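Local coordinates for protein plantazolicin methyltransferase BamL (Bacillus amyloliquefaciens subsp. plantarum, PDB 5DLY) that probably transfers methyl groups from S-adenosylmethionine to the amino terminus of desmethylplantazolicin, giving the antibiotic plantazolicin, at residues Cys155-Asp160 / His259-Lys264. Numbering follows the deposited sequence.
With 5D7 (prop-2-en-1-yl 2-[(1S)-1-amino-4-carbamimidamidobutyl]-1,3-thiazole-4-carboxylate), chain B.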
ATOM      1  N   CYS A 155     -12.285   2.478   3.672  1.00 10.34           N
ATOM      2  CA  CYS A 155     -11.022   2.320   4.371  1.00 10.18           C
ATOM      3  C   CYS A 155      -9.842   2.725   3.507  1.00  9.59           C
ATOM      4  O   CYS A 155      -9.890   2.603   2.280  1.00  9.37           O
ATOM      5  CB  CYS A 155     -10.830   0.880   4.871  1.00 10.91           C
ATOM      6  SG  CYS A 155     -10.826  -0.334   3.544  1.00 13.11           S
ATOM      7  N   ILE A 156      -8.805   3.229   4.171  1.00  8.93           N
ATOM      8  CA  ILE A 156      -7.452   3.294   3.606  1.00  8.59           C
ATOM      9  C   ILE A 156      -6.726   2.060   4.117  1.00  8.45           C
ATOM     10  O   ILE A 156      -6.720   1.819   5.325  1.00  8.51           O
ATOM     11  CB  ILE A 156      -6.669   4.547   4.064  1.00  8.71           C
ATOM     12  CG1 ILE A 156      -7.484   5.818   3.813  1.00  8.89           C
ATOM     13  CG2 ILE A 156      -5.325   4.631   3.332  1.00  8.70           C
ATOM     14  CD1 ILE A 156      -6.829   7.103   4.276  1.00  9.21           C
ATOM     15  N   TYR A 157      -6.108   1.296   3.220  1.00  8.24           N
ATOM     16  CA  TYR A 157      -5.268   0.163   3.612  1.00  8.00           C
ATOM     17  C   TYR A 157      -3.834   0.428   3.167  1.00  8.06           C
ATOM     18  O   TYR A 157      -3.580   0.655   1.985  1.00  7.88           O
ATOM     19  CB  TYR A 157      -5.808  -1.155   3.035  1.00  8.17           C
ATOM     20  CG  TYR A 157      -5.034  -2.402   3.434  1.00  8.14           C
ATOM     21  CD1 TYR A 157      -4.573  -2.572   4.739  1.00  8.28           C
ATOM     22  CD2 TYR A 157      -4.783  -3.426   2.506  1.00  8.27           C
ATOM     23  CE1 TYR A 157      -3.873  -3.722   5.113  1.00  8.29           C
ATOM     24  CE2 TYR A 157      -4.093  -4.578   2.870  1.00  8.28           C
ATOM     25  CZ  TYR A 157      -3.628  -4.710   4.176  1.00  8.28           C
ATOM     26  OH  TYR A 157      -2.932  -5.841   4.555  1.00  8.77           O
ATOM     27  N   ILE A 158      -2.910   0.397   4.123  1.00  8.08           N
ATOM     28  CA  ILE A 158      -1.506   0.747   3.911  1.00  8.26           C
ATOM     29  C   ILE A 158      -0.659  -0.464   4.263  1.00  8.56           C
ATOM     30  O   ILE A 158      -0.814  -1.028   5.349  1.00  8.79           O
ATOM     31  CB  ILE A 158      -1.076   1.920   4.838  1.00  8.29           C
ATOM     32  CG1 ILE A 158      -1.968   3.153   4.631  1.00  8.41           C
ATOM     33  CG2 ILE A 158       0.392   2.284   4.614  1.00  8.39           C
ATOM     34  CD1 ILE A 158      -1.786   4.246   5.671  1.00  8.58           C
ATOM     35  N   VAL A 159       0.210  -0.884   3.345  1.00  8.38           N
ATOM     36  CA  VAL A 159       1.141  -1.980   3.598  1.00  8.57           C
ATOM     37  C   VAL A 159       2.519  -1.437   3.270  1.00  8.87           C
ATOM     38  O   VAL A 159       2.721  -0.909   2.201  1.00  8.80           O
ATOM     39  CB  VAL A 159       0.835  -3.220   2.719  1.00  8.28           C
ATOM     40  CG1 VAL A 159       1.769  -4.379   3.057  1.00  8.14           C
ATOM     41  CG2 VAL A 159      -0.610  -3.649   2.907  1.00  8.39           C
ATOM     42  N   ASP A 160       3.463  -1.545   4.195  1.00  9.15           N
ATOM     43  CA  ASP A 160       4.806  -1.053   3.934  1.00  9.56           C
ATOM     44  C   ASP A 160       5.875  -1.784   4.723  1.00  9.41           C
ATOM     45  O   ASP A 160       5.576  -2.567   5.631  1.00  9.24           O
ATOM     46  CB  ASP A 160       4.890   0.456   4.217  1.00  9.66           C
ATOM     47  CG  ASP A 160       5.967   1.165   3.376  1.00 10.00           C
ATOM     48  OD1 ASP A 160       6.430   0.599   2.350  1.00 10.31           O
ATOM     49  OD2 ASP A 160       6.321   2.312   3.738  1.00 10.25           O
ATOM     50  N   HIS A 259       1.047  -3.279   8.482  1.00 10.36           N
ATOM     51  CA  HIS A 259      -0.299  -3.240   7.911  1.00 10.57           C
ATOM     52  C   HIS A 259      -1.113  -2.236   8.702  1.00 10.39           C
ATOM     53  O   HIS A 259      -1.225  -2.358   9.919  1.00 10.78           O
ATOM     54  CB  HIS A 259      -0.964  -4.616   7.994  1.00 10.99           C
ATOM     55  CG  HIS A 259      -0.179  -5.699   7.336  1.00 11.35           C
ATOM     56  ND1 HIS A 259       0.900  -6.299   7.945  1.00 12.08           N
ATOM     57  CD2 HIS A 259      -0.305  -6.289   6.121  1.00 11.74           C
ATOM     58  CE1 HIS A 259       1.414  -7.202   7.132  1.00 12.26           C
ATOM     59  NE2 HIS A 259       0.695  -7.229   6.029  1.00 12.32           N
ATOM     60  N   GLY A 260      -1.658  -1.231   8.024  1.00  9.86           N
ATOM     61  CA  GLY A 260      -2.414  -0.174   8.699  1.00  9.73           C
ATOM     62  C   GLY A 260      -3.738   0.064   8.014  1.00  9.50           C
ATOM     63  O   GLY A 260      -3.818   0.026   6.782  1.00  9.25           O
ATOM     64  N   TRP A 261      -4.785   0.261   8.815  1.00  9.55           N
ATOM     65  CA  TRP A 261      -6.114   0.582   8.309  1.00  9.55           C
ATOM     66  C   TRP A 261      -6.617   1.861   8.935  1.00  9.59           C
ATOM     67  O   TRP A 261      -6.474   2.068  10.151  1.00  9.60           O
ATOM     68  CB  TRP A 261      -7.135  -0.520   8.637  1.00  9.75           C
ATOM     69  CG  TRP A 261      -6.767  -1.895   8.189  1.00  9.83           C
ATOM     70  CD1 TRP A 261      -5.900  -2.746   8.800  1.00 10.14           C
ATOM     71  CD2 TRP A 261      -7.273  -2.583   7.041  1.00  9.98           C
ATOM     72  NE1 TRP A 261      -5.815  -3.923   8.099  1.00 10.06           N
ATOM     73  CE2 TRP A 261      -6.657  -3.857   7.019  1.00 10.17           C
ATOM     74  CE3 TRP A 261      -8.202  -2.259   6.036  1.00 10.22           C
ATOM     75  CZ2 TRP A 261      -6.916  -4.797   6.017  1.00 10.06           C
ATOM     76  CZ3 TRP A 261      -8.461  -3.197   5.035  1.00 10.04           C
ATOM     77  CH2 TRP A 261      -7.816  -4.452   5.035  1.00 10.31           C
ATOM     78  N   ILE A 262      -7.192   2.718   8.095  1.00 10.06           N
ATOM     79  CA  ILE A 262      -7.962   3.872   8.533  1.00 10.62           C
ATOM     80  C   ILE A 262      -9.383   3.611   8.035  1.00 11.56           C
ATOM     81  O   ILE A 262      -9.633   3.558   6.825  1.00 11.63           O
ATOM     82  CB  ILE A 262      -7.365   5.186   7.986  1.00 10.42           C
ATOM     83  CG1 ILE A 262      -6.001   5.457   8.626  1.00 10.31           C
ATOM     84  CG2 ILE A 262      -8.267   6.375   8.286  1.00 10.52           C
ATOM     85  CD1 ILE A 262      -5.117   6.381   7.812  1.00 10.76           C
ATOM     86  N   ILE A 263     -10.302   3.412   8.978  1.00 12.46           N
ATOM     87  CA  ILE A 263     -11.640   2.898   8.680  1.00 13.44           C
ATOM     88  C   ILE A 263     -12.699   3.951   8.991  1.00 13.62           C
ATOM     89  O   ILE A 263     -12.754   4.463  10.105  1.00 13.42           O
ATOM     90  CB  ILE A 263     -11.924   1.618   9.504  1.00 13.98           C
ATOM     91  CG1 ILE A 263     -10.923   0.517   9.135  1.00 14.60           C
ATOM     92  CG2 ILE A 263     -13.359   1.133   9.296  1.00 14.69           C
ATOM     93  CD1 ILE A 263     -10.553  -0.387  10.294  1.00 15.53           C
ATOM     94  N   LYS A 264     -13.517   4.285   8.000  1.00 14.56           N
ATOM     95  CA  LYS A 264     -14.621   5.217   8.224  1.00 15.99           C
ATOM     96  C   LYS A 264     -15.967   4.509   8.110  1.00 17.20           C
ATOM     97  O   LYS A 264     -16.267   3.838   7.114  1.00 16.03           O
ATOM     98  CB  LYS A 264     -14.545   6.439   7.290  1.00 16.31           C
ATOM     99  CG  LYS A 264     -15.587   7.512   7.596  1.00 17.25           C
ATOM    100  CD  LYS A 264     -15.360   8.751   6.749  1.00 17.23           C
ATOM    101  CE  LYS A 264     -16.382   9.836   7.063  1.00 18.03           C
ATOM    102  NZ  LYS A 264     -15.973  11.136   6.468  1.00 18.35           N
TER
HETATM  103  O9  5D7 B 300       7.898  -5.262  -0.111  1.00 16.75           O
HETATM  104  C6  5D7 B 300       9.113  -5.201  -0.229  1.00 16.40           C
HETATM  105  O7  5D7 B 300       9.963  -6.244   0.290  1.00 18.14           O
HETATM  106  C8  5D7 B 300       9.441  -7.322   1.072  1.00 20.46           C
HETATM  107  C2  5D7 B 300       9.766  -4.073  -0.934  1.00 14.60           C
HETATM  108  N3  5D7 B 300       9.057  -3.153  -1.642  1.00 13.79           N
HETATM  109  C4  5D7 B 300       9.790  -2.198  -2.232  1.00 13.23           C
HETATM  110  S5  5D7 B 300      11.465  -2.490  -1.893  1.00 13.61           S
HETATM  111  C1  5D7 B 300      11.157  -3.897  -0.945  1.00 14.40           C
HETATM  112  CA  5D7 B 300       9.380  -1.055  -3.075  1.00 12.82           C
HETATM  113  N   5D7 B 300       7.966  -1.220  -3.385  1.00 13.74           N
HETATM  114  CB  5D7 B 300       9.632   0.292  -2.382  1.00 12.17           C
HETATM  115  CG  5D7 B 300       9.256   0.363  -0.897  1.00 11.60           C
HETATM  116  CD  5D7 B 300       8.855   1.790  -0.554  1.00 11.40           C
HETATM  117  NE  5D7 B 300       8.632   1.890   0.883  1.00 11.25           N
HETATM  118  CZ  5D7 B 300       9.519   2.149   1.845  1.00 10.96           C
HETATM  119  NH2 5D7 B 300       9.145   2.193   3.049  1.00 11.00           N
HETATM  120  NH1 5D7 B 300      10.738   2.378   1.560  1.00 10.97           N
HETATM  121  C3  5D7 B 300      10.594  -8.188   1.512  1.00 22.92           C
HETATM  122  C5  5D7 B 300      10.456  -9.493   1.635  1.00 24.55           C
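Ile-156 and Ile-262 exchange two backbone hydrogen bonds, Ile-156 N to Ile-262 O (2.8 Å) and Ile-262 N to Ile-156 O (3.0 Å), a pattern repeated by Ile-158 N to Gly-260 O and Gly-260 N to Ile-158 O, each 2.8 Å. The non-hydrogen-bonded pair between them, Tyr-157 and Trp-261, shows how such a position can be filled by aromatic overlap. Different first torsions, chi1 -178° for Tyr-157 and chi1 -55° for Trp-261, lean the rings toward each other into an offset stack with the indole's six-membered ring, planes at 19°. Tyr-157 CD1 lies over the indole, 3.3 Å from Trp-261 CE2; Val-159 CG2 lies over the rim of the tyrosine's other face. Tyr-157 OH reaches the imidazole edge in plane, 3.1 Å from His-259 CD2, and Cys-155 SG meets the indole edge. Trp-261 NE1 donates to Gly-219 O, which, with Phe-51 and Phe-221 stacked on the ring, would help hold its rotation. On the reverse face, Ile-156 and Ile-262 run side by side toward helix 139-148. Beyond the ladder, Asp-160 binds the substrate analog's guanidinium through both carboxylate oxygens. Pairing strand 154-160 with antiparallel 258-265 is characteristic of the Rossmann-like class I methyltransferase sheet, order 3-2-1-4-5-7-6.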